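PDB 4BLO: packaging enzyme P4 from Pseudomonas phage phi6, which hydrolyses nucleoside triphosphates and probably uses that energy, as a RecA-like hexameric helicase, to drive viral RNA into the phage capsid. Local coordinates for residues W148-E153 and V186-P191; V144-G149 and I172-L177. One frame throughout, in Å; residues are numbered along the deposited sequence.

How the interactions relate
Both interactions are buried, their centres 11 Å apart, and lie on or just past neighbouring parallel strands of the RecA-like sheet: interaction 2 on strand 144-147, interaction 1 where loop 148-153 meets the end of strand 184-187 and the start of helix 190-193. Interaction 2 is the more central: it packs strand 144-147 against helix 167-179 through apolar side chains alone. Interaction 1 is nearer the nucleotide and the second subunit, and its chemistry turns polar, with backbone hydrogen bonds and a salt bridge beside one tryptophan-proline contact. Trp148 and Gly149 belong to both ranges. Val186 of interaction 1 also packs on Ile146 and Cys174 of interaction 2, while Arg147 forms a salt bridge with Glu153.

Interaction 1 of 2, residues W148-E153 and V186-P191; sequences WGEVAE and VDSVRP
Trp148 and Ser188 meet just past two neighbouring parallel strands of the RecA-like P-loop NTPase core. The tight part is here: Trp148 N donates to Asp187 O (3.1 Å), and Ser188 N donates to Trp148 O (2.8 Å). A cis peptide precedes Ser188, and Asp187 OD2 hydrogen-bonds to Ser133 OG of the P-loop. With Trp148 CG anti to the backbone N (chi1 -165°), Pro191 lies over one face of the indole, Pro191 CG sitting 3.6 Å from the centroid of the five-membered ring in a CH-pi contact. Ser188 O meets the ring edge, and Trp148 NE1 hydrogen-bonds to Ser165 O. Gly149 passes close by the same proline carbon, its CA 3.6 Å from Pro191 CG. Beyond Glu150 the contact thins out: Val151 barely reaches the other segment, and partly exposed Ala152 and Glu153 drift from it, Glu153 to the ADP pocket and Ala152 to Thr221 of the second subunit. Between these regions, Glu150 and Arg190 form a salt bridge, their planes 70° apart. The guanidinium grips one oxygen side-on: Arg190 NE reaches Glu150 OE2 at 2.9 Å, nearly in line with the carboxylate C-O bond, and Arg190 NH2 meets Glu150 OE2 from above the carboxylate plane at 3.1 Å.

Interaction 2 of 2, residues V144-G149 and I172-L177; sequences VLIRWG and IVCIGL
Ile146 and Val144 of strand 144-147 meet Val173, Cys174 and Leu177 of helix 167-179, the helix of a beta-alpha-beta crossover in the RecA-like alpha/beta core. The crossover runs from strand 161-163 to strand 184-187, and its helix packs on strand 144-147, which lies between those two in the parallel sheet. The strand and helix segments run nearly antiparallel, at 164°, with axes 10.1 Å apart at closest approach.

Contacts between aliphatic branches make up most of the interface. Ile146 and Val173 lie side by side and point opposite ways, with Ile146 CD1 3.7 Å from Val173 CB and Ile146 CG1 3.9 Å from Val173 CG1. Ile146 holds its CG1 branch anti to the carbonyl carbon (chi1 -61°), and the extended second torsion carries CD1 out to the helix. Farther along, Val144 and Leu177 meet roughly perpendicular: both methyls of the valine straddle one methyl of the leucine, with Val144 CG2 3.8 Å and Val144 CG1 3.9 Å from Leu177 CD1. Val144 CG1 also lies near Val173 CG1, at 4.2 Å.

Around this row, Val162 of strand 161-163 touches both Val144 and Ile146, Val184 and Val186 touch Ile146 and Cys174, and Tyr44 of helix 38-54 packs on Val173. The remaining contact involves sulfur, again an apolar one: Ile146 CD1 ends 3.6 Å from Cys174 SG.

Interaction 1 of 2, residues W148-E153 and V186-P191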
loop_
_atom_site.group_PDB
_atom_site.type_symbol
_atom_site.label_atom_id
_atom_site.label_comp_id
_atom_site.label_asym_id
_atom_site.label_seq_id
_atom_site.Cartn_x
_atom_site.Cartn_y
_atom_site.Cartn_z
ATOM N N TRP L 148 -14.383 0.413 -27.304
ATOM C CA TRP L 148 -13.670 1.156 -26.272
ATOM C C TRP L 148 -12.398 0.396 -25.851
ATOM O O TRP L 148 -12.459 -0.805 -25.585
ATOM C CB TRP L 148 -14.640 1.354 -25.093
ATOM C CG TRP L 148 -14.266 2.376 -24.068
ATOM C CD1 TRP L 148 -13.678 3.592 -24.281
ATOM C CD2 TRP L 148 -14.588 2.324 -22.669
ATOM N NE1 TRP L 148 -13.544 4.265 -23.086
ATOM C CE2 TRP L 148 -14.101 3.514 -22.082
ATOM C CE3 TRP L 148 -15.206 1.362 -21.843
ATOM C CZ2 TRP L 148 -14.227 3.778 -20.715
ATOM C CZ3 TRP L 148 -15.312 1.621 -20.484
ATOM C CH2 TRP L 148 -14.812 2.807 -19.930
ATOM N N GLY L 149 -11.263 1.101 -25.843
ATOM C CA GLY L 149 -9.960 0.588 -25.420
ATOM C C GLY L 149 -9.523 -0.728 -26.030
ATOM O O GLY L 149 -8.957 -1.585 -25.342
ATOM N N GLU L 150 -9.774 -0.872 -27.336
ATOM C CA GLU L 150 -9.451 -2.035 -28.146
ATOM C C GLU L 150 -8.551 -1.618 -29.280
ATOM O O GLU L 150 -8.714 -0.505 -29.777
ATOM C CB GLU L 150 -10.757 -2.626 -28.668
ATOM C CG GLU L 150 -11.472 -3.486 -27.641
ATOM C CD GLU L 150 -10.596 -4.575 -27.050
ATOM O OE1 GLU L 150 -10.133 -5.451 -27.819
ATOM O OE2 GLU L 150 -10.294 -4.499 -25.837
ATOM N N VAL L 151 -7.591 -2.468 -29.697
ATOM C CA VAL L 151 -6.676 -2.100 -30.801
ATOM C C VAL L 151 -7.437 -2.179 -32.179
ATOM O O VAL L 151 -8.563 -2.688 -32.226
ATOM C CB VAL L 151 -5.373 -2.941 -30.753
ATOM C CG1 VAL L 151 -5.501 -4.260 -31.507
ATOM C CG2 VAL L 151 -4.185 -2.149 -31.241
ATOM N N ALA L 152 -6.849 -1.623 -33.266
ATOM C CA ALA L 152 -7.454 -1.605 -34.608
ATOM C C ALA L 152 -7.739 -3.017 -35.122
ATOM O O ALA L 152 -6.817 -3.808 -35.342
ATOM C CB ALA L 152 -6.564 -0.861 -35.588
ATOM N N GLU L 153 -9.046 -3.331 -35.267
ATOM C CA GLU L 153 -9.555 -4.619 -35.746
ATOM C C GLU L 153 -10.565 -4.401 -36.873
ATOM O O GLU L 153 -10.913 -3.254 -37.167
ATOM C CB GLU L 153 -10.187 -5.413 -34.595
ATOM C CG GLU L 153 -9.217 -5.825 -33.505
ATOM C CD GLU L 153 -9.740 -6.914 -32.596
ATOM O OE1 GLU L 153 -9.641 -8.101 -32.984
ATOM O OE2 GLU L 153 -10.256 -6.586 -31.502
ATOM N N VAL L 186 -20.755 -3.723 -25.711
ATOM C CA VAL L 186 -19.526 -2.975 -25.412
ATOM C C VAL L 186 -18.306 -3.893 -25.511
ATOM O O VAL L 186 -18.169 -4.832 -24.721
ATOM C CB VAL L 186 -19.556 -2.251 -24.039
ATOM C CG1 VAL L 186 -18.387 -1.281 -23.905
ATOM C CG2 VAL L 186 -20.872 -1.520 -23.834
ATOM N N ASP L 187 -17.435 -3.603 -26.505
ATOM C CA ASP L 187 -16.145 -4.258 -26.750
ATOM C C ASP L 187 -15.061 -3.178 -26.875
ATOM O O ASP L 187 -14.959 -2.546 -27.919
ATOM C CB ASP L 187 -16.182 -5.159 -27.999
ATOM C CG ASP L 187 -15.009 -6.126 -28.143
ATOM O OD1 ASP L 187 -14.299 -6.370 -27.137
ATOM O OD2 ASP L 187 -14.816 -6.660 -29.263
ATOM N N SER L 188 -14.321 -2.867 -25.796
ATOM C CA SER L 188 -14.235 -3.545 -24.497
ATOM C C SER L 188 -14.650 -2.664 -23.352
ATOM O O SER L 188 -14.881 -1.467 -23.529
ATOM C CB SER L 188 -12.774 -3.925 -24.251
ATOM O OG SER L 188 -12.612 -5.168 -23.597
ATOM N N VAL L 189 -14.644 -3.250 -22.146
ATOM C CA VAL L 189 -14.863 -2.572 -20.876
ATOM C C VAL L 189 -13.464 -2.457 -20.144
ATOM O O VAL L 189 -13.378 -1.795 -19.109
ATOM C CB VAL L 189 -15.991 -3.256 -20.043
ATOM C CG1 VAL L 189 -15.460 -4.327 -19.091
ATOM C CG2 VAL L 189 -16.831 -2.227 -19.309
ATOM N N ARG L 190 -12.374 -3.046 -20.740
ATOM C CA ARG L 190 -10.963 -3.004 -20.274
ATOM C C ARG L 190 -10.501 -1.605 -19.796
ATOM O O ARG L 190 -9.868 -1.578 -18.749
ATOM C CB ARG L 190 -9.981 -3.465 -21.360
ATOM C CG ARG L 190 -9.776 -4.968 -21.501
ATOM C CD ARG L 190 -8.475 -5.275 -22.264
ATOM N NE ARG L 190 -8.401 -4.663 -23.599
ATOM C CZ ARG L 190 -7.278 -4.266 -24.194
ATOM N NH1 ARG L 190 -6.104 -4.421 -23.588
ATOM N NH2 ARG L 190 -7.316 -3.727 -25.402
ATOM N N PRO L 191 -10.776 -0.450 -20.489
ATOM C CA PRO L 191 -10.329 0.860 -19.949
ATOM C C PRO L 191 -10.710 1.097 -18.473
ATOM O O PRO L 191 -9.930 1.687 -17.712
ATOM C CB PRO L 191 -11.052 1.876 -20.849
ATOM C CG PRO L 191 -11.318 1.161 -22.106
ATOM C CD PRO L 191 -11.506 -0.270 -21.772
#

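Interaction 2 of 2, residues V144-G149 and I172-L177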
loop_
_atom_site.group_PDB
_atom_site.type_symbol
_atom_site.label_atom_id
_atom_site.label_comp_id
_atom_site.label_asym_id
_atom_site.label_seq_id
_atom_site.Cartn_x
_atom_site.Cartn_y
_atom_site.Cartn_z
ATOM N N VAL L 144 -25.934 -2.236 -32.090
ATOM C CA VAL L 144 -24.968 -1.159 -31.870
ATOM C C VAL L 144 -23.720 -1.769 -31.198
ATOM O O VAL L 144 -23.838 -2.423 -30.166
ATOM C CB VAL L 144 -25.604 0.001 -31.037
ATOM C CG1 VAL L 144 -24.581 1.089 -30.728
ATOM C CG2 VAL L 144 -26.815 0.604 -31.756
ATOM N N LEU L 145 -22.545 -1.562 -31.789
ATOM C CA LEU L 145 -21.287 -2.066 -31.249
ATOM C C LEU L 145 -20.424 -0.908 -30.745
ATOM O O LEU L 145 -19.847 -0.169 -31.548
ATOM C CB LEU L 145 -20.523 -2.924 -32.291
ATOM C CG LEU L 145 -19.070 -3.351 -31.954
ATOM C CD1 LEU L 145 -19.011 -4.394 -30.846
ATOM C CD2 LEU L 145 -18.360 -3.848 -33.188
ATOM N N ILE L 146 -20.357 -0.748 -29.402
ATOM C CA ILE L 146 -19.538 0.273 -28.757
ATOM C C ILE L 146 -18.136 -0.273 -28.685
ATOM O O ILE L 146 -17.921 -1.372 -28.159
ATOM C CB ILE L 146 -20.071 0.703 -27.364
ATOM C CG1 ILE L 146 -21.496 1.306 -27.451
ATOM C CG2 ILE L 146 -19.071 1.655 -26.643
ATOM C CD1 ILE L 146 -22.157 1.432 -26.122
ATOM N N ARG L 147 -17.183 0.477 -29.262
ATOM C CA ARG L 147 -15.783 0.078 -29.259
ATOM C C ARG L 147 -15.003 1.010 -28.335
ATOM O O ARG L 147 -15.028 2.238 -28.500
ATOM C CB ARG L 147 -15.224 0.006 -30.669
ATOM C CG ARG L 147 -15.584 -1.300 -31.343
ATOM C CD ARG L 147 -14.352 -1.918 -31.997
ATOM N NE ARG L 147 -13.908 -3.162 -31.359
ATOM C CZ ARG L 147 -12.687 -3.688 -31.482
ATOM N NH1 ARG L 147 -11.748 -3.057 -32.176
ATOM N NH2 ARG L 147 -12.384 -4.827 -30.876
ATOM N N TRP L 148 -14.383 0.413 -27.304
ATOM C CA TRP L 148 -13.670 1.156 -26.272
ATOM C C TRP L 148 -12.398 0.396 -25.851
ATOM O O TRP L 148 -12.459 -0.805 -25.585
ATOM C CB TRP L 148 -14.640 1.354 -25.093
ATOM C CG TRP L 148 -14.266 2.376 -24.068
ATOM C CD1 TRP L 148 -13.678 3.592 -24.281
ATOM C CD2 TRP L 148 -14.588 2.324 -22.669
ATOM N NE1 TRP L 148 -13.544 4.265 -23.086
ATOM C CE2 TRP L 148 -14.101 3.514 -22.082
ATOM C CE3 TRP L 148 -15.206 1.362 -21.843
ATOM C CZ2 TRP L 148 -14.227 3.778 -20.715
ATOM C CZ3 TRP L 148 -15.312 1.621 -20.484
ATOM C CH2 TRP L 148 -14.812 2.807 -19.930
ATOM N N GLY L 149 -11.263 1.101 -25.843
ATOM C CA GLY L 149 -9.960 0.588 -25.420
ATOM C C GLY L 149 -9.523 -0.728 -26.030
ATOM O O GLY L 149 -8.957 -1.585 -25.342
ATOM N N ILE L 172 -24.069 6.669 -21.713
ATOM C CA ILE L 172 -24.969 7.468 -22.550
ATOM C C ILE L 172 -25.525 6.602 -23.692
ATOM O O ILE L 172 -26.744 6.538 -23.866
ATOM C CB ILE L 172 -24.255 8.740 -23.093
ATOM C CG1 ILE L 172 -24.136 9.809 -22.006
ATOM C CG2 ILE L 172 -24.981 9.320 -24.306
ATOM C CD1 ILE L 172 -23.150 10.899 -22.324
ATOM N N VAL L 173 -24.635 5.932 -24.445
ATOM C CA VAL L 173 -25.012 5.102 -25.583
ATOM C C VAL L 173 -25.763 3.850 -25.107
ATOM O O VAL L 173 -26.786 3.507 -25.705
ATOM C CB VAL L 173 -23.800 4.743 -26.482
ATOM C CG1 VAL L 173 -24.257 4.070 -27.777
ATOM C CG2 VAL L 173 -22.968 5.976 -26.808
ATOM N N CYS L 174 -25.285 3.197 -24.026
ATOM C CA CYS L 174 -25.901 1.989 -23.475
ATOM C C CYS L 174 -27.332 2.259 -22.972
ATOM O O CYS L 174 -28.255 1.572 -23.412
ATOM C CB CYS L 174 -25.033 1.386 -22.376
ATOM S SG CYS L 174 -23.636 0.402 -22.989
ATOM N N ILE L 175 -27.521 3.261 -22.078
ATOM C CA ILE L 175 -28.836 3.613 -21.527
ATOM C C ILE L 175 -29.715 4.262 -22.614
ATOM O O ILE L 175 -30.857 3.844 -22.793
ATOM C CB ILE L 175 -28.728 4.507 -20.254
ATOM C CG1 ILE L 175 -27.981 3.769 -19.123
ATOM C CG2 ILE L 175 -30.115 4.985 -19.771
ATOM C CD1 ILE L 175 -27.283 4.683 -18.109
ATOM N N GLY L 176 -29.173 5.248 -23.321
ATOM C CA GLY L 176 -29.886 5.967 -24.372
ATOM C C GLY L 176 -30.485 5.097 -25.450
ATOM O O GLY L 176 -31.704 5.123 -25.653
ATOM N N LEU L 177 -29.642 4.306 -26.138
ATOM C CA LEU L 177 -30.087 3.438 -27.237
ATOM C C LEU L 177 -30.722 2.137 -26.739
ATOM O O LEU L 177 -31.674 1.654 -27.361
ATOM C CB LEU L 177 -28.948 3.130 -28.224
ATOM C CG LEU L 177 -28.291 4.335 -28.933
ATOM C CD1 LEU L 177 -27.275 3.868 -29.944
ATOM C CD2 LEU L 177 -29.321 5.201 -29.652
#